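Local atomic coordinates of glutathione S-transferase (Ceriporiopsis subvermispora, PDB entry 6J3E), a protein that probably catalyses the attack of the thiol of glutathione on electrophilic substrates, as a serine-type member of the glutathione S-transferase family. Residues 20-25 and 212-217; 27-32 and 249-254; 129-134 and 216-221. One frame throughout, in Å; residues are numbered along the deposited sequence.

Contact 1: residues 20-25 and 212-217. With EDO (1,2-ethanediol), chain D.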
loop_
_atom_site.group_PDB
_atom_site.type_symbol
_atom_site.label_atom_id
_atom_site.label_comp_id
_atom_site.label_asym_id
_atom_site.label_seq_id
_atom_site.Cartn_x
_atom_site.Cartn_y
_atom_site.Cartn_z
ATOM N N TRP A 20 17.963 -9.270 16.156
ATOM C CA TRP A 20 18.159 -8.125 15.271
ATOM C C TRP A 20 17.182 -8.058 14.103
ATOM O O TRP A 20 17.009 -6.973 13.543
ATOM C CB TRP A 20 19.576 -8.152 14.697
ATOM C CG TRP A 20 19.738 -9.351 13.855
ATOM C CD1 TRP A 20 20.154 -10.586 14.259
ATOM C CD2 TRP A 20 19.419 -9.466 12.466
ATOM N NE1 TRP A 20 20.138 -11.455 13.199
ATOM C CE2 TRP A 20 19.686 -10.793 12.087
ATOM C CE3 TRP A 20 18.951 -8.569 11.500
ATOM C CZ2 TRP A 20 19.489 -11.247 10.791
ATOM C CZ3 TRP A 20 18.753 -9.023 10.219
ATOM C CH2 TRP A 20 19.022 -10.346 9.874
ATOM N N SER A 21 16.558 -9.160 13.696
ATOM C CA SER A 21 15.895 -9.224 12.396
ATOM C C SER A 21 14.659 -8.332 12.359
ATOM O O SER A 21 13.917 -8.250 13.343
ATOM C CB SER A 21 15.495 -10.663 12.068
ATOM O OG SER A 21 14.506 -10.702 11.061
ATOM N N PRO A 22 14.395 -7.672 11.232
ATOM C CA PRO A 22 13.142 -6.921 11.139
ATOM C C PRO A 22 11.937 -7.836 11.066
ATOM O O PRO A 22 10.921 -7.578 11.732
ATOM C CB PRO A 22 13.335 -6.084 9.861
ATOM C CG PRO A 22 14.294 -6.861 9.040
ATOM C CD PRO A 22 15.204 -7.570 10.002
ATOM N N ASN A 23 12.031 -8.917 10.287
ATOM C CA ASN A 23 10.901 -9.827 10.141
ATOM C C ASN A 23 10.586 -10.532 11.451
ATOM O O ASN A 23 9.413 -10.674 11.817
ATOM C CB ASN A 23 11.188 -10.848 9.039
ATOM C CG ASN A 23 11.573 -10.190 7.737
ATOM O OD1 ASN A 23 12.752 -10.007 7.451
ATOM N ND2 ASN A 23 10.581 -9.811 6.950
ATOM N N THR A 24 11.604 -10.986 12.179
ATOM C CA THR A 24 11.294 -11.711 13.408
ATOM C C THR A 24 10.895 -10.773 14.541
ATOM O O THR A 24 10.128 -11.170 15.423
ATOM C CB THR A 24 12.472 -12.587 13.845
ATOM O OG1 THR A 24 13.577 -11.761 14.238
ATOM C CG2 THR A 24 12.905 -13.510 12.704
ATOM N N TRP A 25 11.380 -9.536 14.548
ATOM C CA TRP A 25 10.956 -8.643 15.614
ATOM C C TRP A 25 9.476 -8.311 15.500
ATOM O O TRP A 25 8.804 -8.103 16.521
ATOM C CB TRP A 25 11.775 -7.368 15.611
ATOM C CG TRP A 25 12.860 -7.365 16.618
ATOM C CD1 TRP A 25 14.196 -7.497 16.382
ATOM C CD2 TRP A 25 12.714 -7.205 18.033
ATOM N NE1 TRP A 25 14.895 -7.435 17.567
ATOM C CE2 TRP A 25 14.009 -7.249 18.594
ATOM C CE3 TRP A 25 11.613 -7.034 18.882
ATOM C CZ2 TRP A 25 14.236 -7.129 19.962
ATOM C CZ3 TRP A 25 11.838 -6.914 20.247
ATOM C CH2 TRP A 25 13.142 -6.969 20.772
ATOM N N VAL A 212 7.569 -0.664 13.967
ATOM C CA VAL A 212 8.618 -0.734 14.981
ATOM C C VAL A 212 9.500 -1.952 14.741
ATOM O O VAL A 212 10.679 -1.957 15.113
ATOM C CB VAL A 212 8.009 -0.724 16.398
ATOM C CG1 VAL A 212 7.366 0.637 16.680
ATOM C CG2 VAL A 212 6.996 -1.834 16.535
ATOM N N GLY A 213 8.959 -2.993 14.108
ATOM C CA GLY A 213 9.804 -4.104 13.713
ATOM C C GLY A 213 10.967 -3.646 12.854
ATOM O O GLY A 213 12.135 -3.940 13.145
ATOM N N TRP A 214 10.666 -2.899 11.794
ATOM C CA TRP A 214 11.734 -2.522 10.887
ATOM C C TRP A 214 12.577 -1.401 11.477
ATOM O O TRP A 214 13.787 -1.357 11.234
ATOM C CB TRP A 214 11.151 -2.145 9.520
ATOM C CG TRP A 214 10.613 -3.338 8.790
ATOM C CD1 TRP A 214 9.388 -3.935 8.976
ATOM C CD2 TRP A 214 11.281 -4.106 7.779
ATOM N NE1 TRP A 214 9.259 -5.026 8.146
ATOM C CE2 TRP A 214 10.404 -5.156 7.401
ATOM C CE3 TRP A 214 12.530 -4.018 7.161
ATOM C CZ2 TRP A 214 10.745 -6.106 6.427
ATOM C CZ3 TRP A 214 12.864 -4.957 6.196
ATOM C CH2 TRP A 214 11.973 -5.992 5.839
ATOM N N VAL A 215 11.976 -0.521 12.281
ATOM C CA VAL A 215 12.739 0.588 12.841
ATOM C C VAL A 215 13.712 0.083 13.894
ATOM O O VAL A 215 14.864 0.530 13.948
ATOM C CB VAL A 215 11.800 1.674 13.399
ATOM C CG1 VAL A 215 12.591 2.727 14.167
ATOM C CG2 VAL A 215 11.070 2.329 12.271
ATOM N N ILE A 216 13.289 -0.879 14.721
ATOM C CA ILE A 216 14.197 -1.401 15.745
ATOM C C ILE A 216 15.370 -2.123 15.092
ATOM O O ILE A 216 16.487 -2.133 15.629
ATOM C CB ILE A 216 13.447 -2.298 16.756
ATOM C CG1 ILE A 216 14.201 -2.335 18.076
ATOM C CG2 ILE A 216 13.276 -3.732 16.257
ATOM C CD1 ILE A 216 14.426 -0.980 18.665
ATOM N N TRP A 217 15.146 -2.706 13.911
ATOM C CA TRP A 217 16.234 -3.275 13.119
ATOM C C TRP A 217 17.253 -2.208 12.766
ATOM O O TRP A 217 18.467 -2.412 12.897
ATOM C CB TRP A 217 15.654 -3.916 11.850
ATOM C CG TRP A 217 16.636 -4.453 10.840
ATOM C CD1 TRP A 217 17.781 -5.172 11.087
ATOM C CD2 TRP A 217 16.554 -4.312 9.414
ATOM N NE1 TRP A 217 18.391 -5.500 9.907
ATOM C CE2 TRP A 217 17.666 -4.986 8.865
ATOM C CE3 TRP A 217 15.637 -3.698 8.546
ATOM C CZ2 TRP A 217 17.887 -5.061 7.493
ATOM C CZ3 TRP A 217 15.863 -3.763 7.187
ATOM C CH2 TRP A 217 16.977 -4.448 6.671
HETATM C C1 EDO D . 8.479 -13.434 6.906
HETATM O O1 EDO D . 9.592 -13.133 6.049
HETATM C C2 EDO D . 7.587 -12.206 7.015
HETATM O O2 EDO D . 8.062 -11.382 8.080
#

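Contact 2: residues 27-32 and 249-254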
loop_
_atom_site.group_PDB
_atom_site.type_symbol
_atom_site.label_atom_id
_atom_site.label_comp_id
_atom_site.label_asym_id
_atom_site.label_seq_id
_atom_site.Cartn_x
_atom_site.Cartn_y
_atom_site.Cartn_z
ATOM N N THR A 27 7.273 -10.433 14.850
ATOM C CA THR A 27 6.633 -11.526 15.583
ATOM C C THR A 27 7.018 -11.524 17.061
ATOM O O THR A 27 6.185 -11.850 17.919
ATOM C CB THR A 27 6.964 -12.860 14.909
ATOM O OG1 THR A 27 6.261 -12.920 13.665
ATOM C CG2 THR A 27 6.541 -14.058 15.766
ATOM N N ARG A 28 8.256 -11.143 17.387
ATOM C CA ARG A 28 8.622 -10.991 18.789
ATOM C C ARG A 28 7.776 -9.905 19.449
ATOM O O ARG A 28 7.171 -10.126 20.506
ATOM C CB ARG A 28 10.117 -10.681 18.925
ATOM C CG ARG A 28 10.600 -10.611 20.376
ATOM C CD ARG A 28 12.110 -10.404 20.504
ATOM N NE ARG A 28 12.888 -11.516 19.969
ATOM C CZ ARG A 28 13.132 -12.656 20.618
ATOM N NH1 ARG A 28 12.650 -12.865 21.837
ATOM N NH2 ARG A 28 13.865 -13.599 20.040
ATOM N N TYR A 29 7.714 -8.722 18.830
ATOM C CA TYR A 29 6.838 -7.673 19.338
ATOM C C TYR A 29 5.426 -8.206 19.557
ATOM O O TYR A 29 4.826 -7.987 20.617
ATOM C CB TYR A 29 6.818 -6.482 18.370
ATOM C CG TYR A 29 7.853 -5.395 18.625
ATOM C CD1 TYR A 29 8.061 -4.880 19.904
ATOM C CD2 TYR A 29 8.594 -4.860 17.581
ATOM C CE1 TYR A 29 8.988 -3.869 20.133
ATOM C CE2 TYR A 29 9.521 -3.857 17.801
ATOM C CZ TYR A 29 9.720 -3.360 19.076
ATOM O OH TYR A 29 10.659 -2.356 19.283
ATOM N N THR A 30 4.897 -8.953 18.580
ATOM C CA THR A 30 3.516 -9.424 18.676
ATOM C C THR A 30 3.331 -10.386 19.854
ATOM O O THR A 30 2.352 -10.268 20.609
ATOM C CB THR A 30 3.087 -10.065 17.348
ATOM O OG1 THR A 30 3.333 -9.143 16.275
ATOM C CG2 THR A 30 1.597 -10.384 17.355
ATOM N N LEU A 31 4.273 -11.320 20.056
ATOM C CA LEU A 31 4.164 -12.239 21.191
ATOM C C LEU A 31 4.337 -11.517 22.529
ATOM O O LEU A 31 3.696 -11.889 23.516
ATOM C CB LEU A 31 5.185 -13.368 21.050
ATOM C CG LEU A 31 4.967 -14.378 19.919
ATOM C CD1 LEU A 31 6.257 -15.113 19.650
ATOM C CD2 LEU A 31 3.875 -15.373 20.262
ATOM N N ASN A 32 5.179 -10.476 22.576
ATOM C CA ASN A 32 5.343 -9.688 23.799
ATOM C C ASN A 32 4.096 -8.857 24.095
ATOM O O ASN A 32 3.662 -8.768 25.248
ATOM C CB ASN A 32 6.576 -8.787 23.683
ATOM C CG ASN A 32 7.888 -9.571 23.707
ATOM O OD1 ASN A 32 7.898 -10.787 23.935
ATOM N ND2 ASN A 32 9.001 -8.876 23.491
ATOM N N LYS A 249 8.476 -1.187 26.403
ATOM C CA LYS A 249 8.105 -2.231 27.352
ATOM C C LYS A 249 7.888 -3.586 26.680
ATOM O O LYS A 249 7.748 -4.600 27.378
ATOM C CB LYS A 249 6.846 -1.809 28.116
ATOM C CG LYS A 249 5.551 -1.972 27.332
ATOM C CD LYS A 249 4.394 -1.072 27.830
ATOM C CE LYS A 249 4.414 0.298 27.152
ATOM N NZ LYS A 249 3.109 1.006 27.271
ATOM N N TYR A 250 7.867 -3.629 25.350
ATOM C CA TYR A 250 7.793 -4.877 24.616
ATOM C C TYR A 250 9.050 -5.162 23.802
ATOM O O TYR A 250 9.123 -6.212 23.157
ATOM C CB TYR A 250 6.570 -4.865 23.699
ATOM C CG TYR A 250 5.269 -4.506 24.389
ATOM C CD1 TYR A 250 4.588 -5.431 25.179
ATOM C CD2 TYR A 250 4.707 -3.242 24.227
ATOM C CE1 TYR A 250 3.394 -5.090 25.799
ATOM C CE2 TYR A 250 3.518 -2.903 24.835
ATOM C CZ TYR A 250 2.870 -3.822 25.623
ATOM O OH TYR A 250 1.683 -3.466 26.216
ATOM N N GLU A 251 10.035 -4.254 23.811
ATOM C CA GLU A 251 11.309 -4.458 23.119
ATOM C C GLU A 251 12.237 -5.275 24.020
ATOM O O GLU A 251 13.182 -4.765 24.627
ATOM C CB GLU A 251 11.932 -3.115 22.744
ATOM C CG GLU A 251 13.344 -3.212 22.147
ATOM C CD GLU A 251 13.988 -1.870 21.894
ATOM O OE1 GLU A 251 15.215 -1.835 21.638
ATOM O OE2 GLU A 251 13.282 -0.845 21.931
ATOM N N VAL A 252 11.936 -6.572 24.127
ATOM C CA VAL A 252 12.629 -7.436 25.085
ATOM C C VAL A 252 12.798 -8.833 24.495
ATOM O O VAL A 252 11.926 -9.336 23.783
ATOM C CB VAL A 252 11.881 -7.514 26.442
ATOM C CG1 VAL A 252 11.512 -6.133 26.980
ATOM C CG2 VAL A 252 10.640 -8.337 26.305
ATOM N N VAL A 253 13.935 -9.455 24.796
ATOM C CA VAL A 253 14.142 -10.882 24.559
ATOM C C VAL A 253 13.937 -11.598 25.895
ATOM O O VAL A 253 14.780 -11.457 26.794
ATOM C CB VAL A 253 15.530 -11.167 23.981
ATOM C CG1 VAL A 253 15.563 -10.796 22.511
ATOM C CG2 VAL A 253 16.569 -10.394 24.736
ATOM N N PRO A 254 12.855 -12.355 26.067
ATOM C CA PRO A 254 12.389 -12.688 27.419
ATOM C C PRO A 254 13.263 -13.576 28.291
ATOM O O PRO A 254 12.735 -14.082 29.289
ATOM C CB PRO A 254 11.048 -13.382 27.143
ATOM C CG PRO A 254 10.554 -12.705 25.959
ATOM C CD PRO A 254 11.775 -12.534 25.086
HETATM O O HOH W 1 10.582 -0.483 21.453
#

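Contact 3: residues 129-134 and 216-221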
loop_
_atom_site.group_PDB
_atom_site.type_symbol
_atom_site.label_atom_id
_atom_site.label_comp_id
_atom_site.label_asym_id
_atom_site.label_seq_id
_atom_site.Cartn_x
_atom_site.Cartn_y
_atom_site.Cartn_z
ATOM N N PRO A 129 19.776 -1.169 0.508
ATOM C CA PRO A 129 21.183 -0.890 0.171
ATOM C C PRO A 129 22.034 -0.484 1.361
ATOM O O PRO A 129 23.248 -0.729 1.342
ATOM C CB PRO A 129 21.090 0.230 -0.879
ATOM C CG PRO A 129 19.761 0.729 -0.819
ATOM C CD PRO A 129 18.866 -0.345 -0.302
ATOM N N ILE A 130 21.440 0.091 2.401
ATOM C CA ILE A 130 22.188 0.443 3.601
ATOM C C ILE A 130 22.128 -0.663 4.635
ATOM O O ILE A 130 23.130 -0.962 5.294
ATOM C CB ILE A 130 21.660 1.769 4.174
ATOM C CG1 ILE A 130 22.179 2.943 3.330
ATOM C CG2 ILE A 130 22.024 1.901 5.666
ATOM C CD1 ILE A 130 21.391 4.210 3.488
ATOM N N MET A 131 20.971 -1.303 4.771
ATOM C CA MET A 131 20.753 -2.169 5.917
ATOM C C MET A 131 21.237 -3.603 5.699
ATOM O O MET A 131 21.729 -4.227 6.640
ATOM C CB MET A 131 19.269 -2.158 6.292
ATOM C CG MET A 131 18.792 -0.853 6.926
ATOM S SD MET A 131 19.805 -0.361 8.348
ATOM C CE MET A 131 19.704 -1.844 9.386
ATOM N N LEU A 132 21.124 -4.148 4.493
ATOM C CA LEU A 132 21.597 -5.516 4.282
ATOM C C LEU A 132 23.102 -5.645 4.484
ATOM O O LEU A 132 23.529 -6.602 5.156
ATOM C CB LEU A 132 21.172 -6.019 2.899
ATOM C CG LEU A 132 19.672 -6.099 2.616
ATOM C CD1 LEU A 132 19.376 -6.995 1.421
ATOM C CD2 LEU A 132 18.909 -6.553 3.831
ATOM N N PRO A 133 23.954 -4.755 3.958
ATOM C CA PRO A 133 25.377 -4.846 4.315
ATOM C C PRO A 133 25.606 -4.682 5.803
ATOM O O PRO A 133 26.409 -5.411 6.395
ATOM C CB PRO A 133 26.013 -3.704 3.515
ATOM C CG PRO A 133 25.059 -3.444 2.408
ATOM C CD PRO A 133 23.710 -3.685 2.978
ATOM N N ALA A 134 24.920 -3.733 6.431
ATOM C CA ALA A 134 25.059 -3.585 7.870
ATOM C C ALA A 134 24.703 -4.881 8.597
ATOM O O ALA A 134 25.399 -5.276 9.541
ATOM C CB ALA A 134 24.189 -2.429 8.362
ATOM N N ILE A 216 13.289 -0.879 14.721
ATOM C CA ILE A 216 14.197 -1.401 15.745
ATOM C C ILE A 216 15.370 -2.123 15.092
ATOM O O ILE A 216 16.487 -2.133 15.629
ATOM C CB ILE A 216 13.447 -2.298 16.756
ATOM C CG1 ILE A 216 14.201 -2.335 18.076
ATOM C CG2 ILE A 216 13.276 -3.732 16.257
ATOM C CD1 ILE A 216 14.426 -0.980 18.665
ATOM N N TRP A 217 15.146 -2.706 13.911
ATOM C CA TRP A 217 16.234 -3.275 13.119
ATOM C C TRP A 217 17.253 -2.208 12.766
ATOM O O TRP A 217 18.467 -2.412 12.897
ATOM C CB TRP A 217 15.654 -3.916 11.850
ATOM C CG TRP A 217 16.636 -4.453 10.840
ATOM C CD1 TRP A 217 17.781 -5.172 11.087
ATOM C CD2 TRP A 217 16.554 -4.312 9.414
ATOM N NE1 TRP A 217 18.391 -5.500 9.907
ATOM C CE2 TRP A 217 17.666 -4.986 8.865
ATOM C CE3 TRP A 217 15.637 -3.698 8.546
ATOM C CZ2 TRP A 217 17.887 -5.061 7.493
ATOM C CZ3 TRP A 217 15.863 -3.763 7.187
ATOM C CH2 TRP A 217 16.977 -4.448 6.671
ATOM N N VAL A 218 16.773 -1.058 12.292
ATOM C CA VAL A 218 17.676 0.032 11.937
ATOM C C VAL A 218 18.417 0.514 13.167
ATOM O O VAL A 218 19.621 0.796 13.118
ATOM C CB VAL A 218 16.884 1.168 11.270
ATOM C CG1 VAL A 218 17.762 2.390 11.079
ATOM C CG2 VAL A 218 16.308 0.699 9.947
ATOM N N LYS A 219 17.708 0.607 14.297
ATOM C CA LYS A 219 18.317 1.153 15.501
ATOM C C LYS A 219 19.367 0.207 16.046
ATOM O O LYS A 219 20.473 0.634 16.396
ATOM C CB LYS A 219 17.258 1.433 16.567
ATOM C CG LYS A 219 17.838 1.970 17.877
ATOM C CD LYS A 219 16.751 2.216 18.934
ATOM C CE LYS A 219 17.301 2.914 20.172
ATOM N NZ LYS A 219 16.239 3.278 21.136
ATOM N N ARG A 220 19.052 -1.088 16.107
ATOM C CA ARG A 220 19.988 -2.006 16.743
ATOM C C ARG A 220 21.165 -2.318 15.831
ATOM O O ARG A 220 22.311 -2.371 16.299
ATOM C CB ARG A 220 19.254 -3.262 17.187
ATOM C CG ARG A 220 18.473 -3.006 18.452
ATOM C CD ARG A 220 17.234 -3.866 18.559
ATOM N NE ARG A 220 17.485 -5.086 19.305
ATOM C CZ ARG A 220 16.994 -5.346 20.508
ATOM N NH1 ARG A 220 16.197 -4.474 21.118
ATOM N NH2 ARG A 220 17.297 -6.495 21.083
ATOM N N VAL A 221 20.922 -2.459 14.525
ATOM C CA VAL A 221 21.986 -2.871 13.615
ATOM C C VAL A 221 22.912 -1.710 13.291
ATOM O O VAL A 221 24.136 -1.849 13.368
ATOM C CB VAL A 221 21.399 -3.507 12.344
ATOM C CG1 VAL A 221 22.456 -3.580 11.237
ATOM C CG2 VAL A 221 20.874 -4.897 12.669
#

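Contact 1: residues 20-25 and 212-217
Pro22 is wedged between two tryptophans of helix 206-222, and CH-pi contacts carry this junction. Its CB stands over the six-membered ring of Trp214, 3.6 Å from the centroid, while CD sits almost squarely above the five-membered ring of Trp217, 8° off the normal. A proline suits the position because its rigid ring presents several C-H groups in two directions and, in the first turn of a helix, its missing amide hydrogen costs no helical bond. With CG anti to the backbone N (chi1 175°), Trp217 turns the face of its indole toward Pro22. A third CH-pi contact comes from Ile216, whose CG2 branch lies over the five-membered ring of Trp25.

Between the aromatic side chains the meeting is less regular: the Trp20 and Trp217 rings meet obliquely, their planes at 45°, with Trp20 CE3 3.5 Å from Trp217 NE1. Gly213, which has no side chain, leaves room for the turn 22-25 to come down on the helix, and the CA atoms of Pro22 and Trp214 are 4.6 Å apart.

This is the domain interface of the glutathione transferase fold, where the first helix of the thioredoxin-like domain packs against the all-helical domain.

The polar groups act at the start of the helix and beside the diol. Ser21 is the N-cap of helix 22-34: its OG accepts from Thr24 N at 3.1 Å in a nearly straight bond. Asn23, a glutathione-binding residue, brings its ND2 to 3.7 Å from Trp214 CZ2 and donates from it to O2 of the ethanediol at 3.2 Å. Lys26 and Ser86, two further glutathione-binding residues, also hydrogen-bond that ethanediol, which probably comes from the crystallisation liquor and appears to occupy part of the glutathione site.

Contact 2: residues 27-32 and 249-254
Segment 249-254, an irregular run after helix 235-247, passes closest to segment 27-32 of helix 22-34 at Asn32 and Tyr250, whose CA atoms are 5.5 Å apart, and stands off farther at Arg28 and Val253. Asn32 makes the polar link. Its ND2 donates to Tyr250 O at 2.7 Å (170°) and to Val252 O at 3.0 Å (152°), one N-H for each carbonyl, and both acceptors lie in the plane of the amide. Those two carbonyls flank Glu251, the centre of an inverse gamma turn, so a single side-chain amide spans the turn. Asn32 OD1 is hydrogen-bonded to Tyr38 OH. Tyr250 CB packs on Asn32 CB, and the Tyr250 ring, with CD1 near Asn32 O, meets Phe33 edge-to-face.

Arg28 runs out from the helix with CG anti to the backbone N (chi1 -176°) and bends at chi3, which brings its flat head under Val253. The CG1 branch of Val253 lies centrally over one guanidinium face, 3.6 Å from Arg28 CZ, and Pro254 CD approaches the edge at Arg28 NH1. Apolar groups fit here because the charge is answered by Asp9, which forms a salt bridge with Arg28 NH2. Tyr29 lies alongside Glu251; its OH donates to a water at 2.9 Å, and that water donates to Glu251 OE2 at 2.8 Å. Glu251 OE1 forms a salt bridge with Arg220.

The C-terminal tail is therefore pinned to the helix by directional bonds to its backbone, and the paired charges nearby would be expected to keep Arg28 and Glu251 ionised.

Contact 3: residues 129-134 and 216-221
Met131 meets Trp217 at both ends of its side chain, through CB and CE. Its CB is 3.3 Å from Trp217 CH2 at the outer end of the indole, and the chain, bent at chi2 (-53°) and chi3 (-55°), runs back along the indole toward its base, so that the methyl CE comes over the five-membered ring, 3.9 Å from its centroid. The sulfur stands above the six-membered ring at a more distant 5.0 Å, a Met-aromatic contact. A flexible, unbranched side chain such as methionine's suits this path along the indole. The same methyl also meets Val221 CG1 at 3.7 Å, and SD touches Val218 CG2. Leu132 adds its CD2 at the edge of the Trp217 ring, 4.0 Å from CH2, and Ala134 is small enough to let Val221 CG1 approach its CB to 3.5 Å.

No hydrogen bond crosses between these segments, whose axes pass 10.6 Å apart at 52°. Farther out, the indole is fixed from its opposite face by Pro22, which makes Trp217 the filling of a sandwich between Pro22 and Met131. Helix 109-136 is kinked here: Pro129 and Pro133 have no amide hydrogen to give to the preceding turn. Ile130 of the same helix packs against helix 169-189, while Leu132 lies about 4 Å, side chain to side chain, from Arg151, a glutathione-binding residue.

Such apolar helix-on-helix packing belongs to the all-helical C-terminal domain of glutathione transferases, here close beside the glutathione site.

Helix 206-222 joins contacts 1 and 3, which share Ile216 and Trp217 and have centres 9 Å apart; helix 22-34 joins contacts 1 and 2, at 11 Å. Contacts 2 and 3 are 19 Å apart, yet a salt bridge from Glu251 OE1 to Arg220 NH1 (2.9 Å) connects their segments. Along the chain the order is 20-25, 27-32, 129-134, 212-221 and 249-254, so contacts 1 and 2 interlock, while contact 3 lies within the span that contact 2 closes. Contacts 1 and 2 fasten the thioredoxin-like domain to the helical domain and the C-terminal tail; contact 3 ties helices inside the helical domain, close to the glutathione-binding residues.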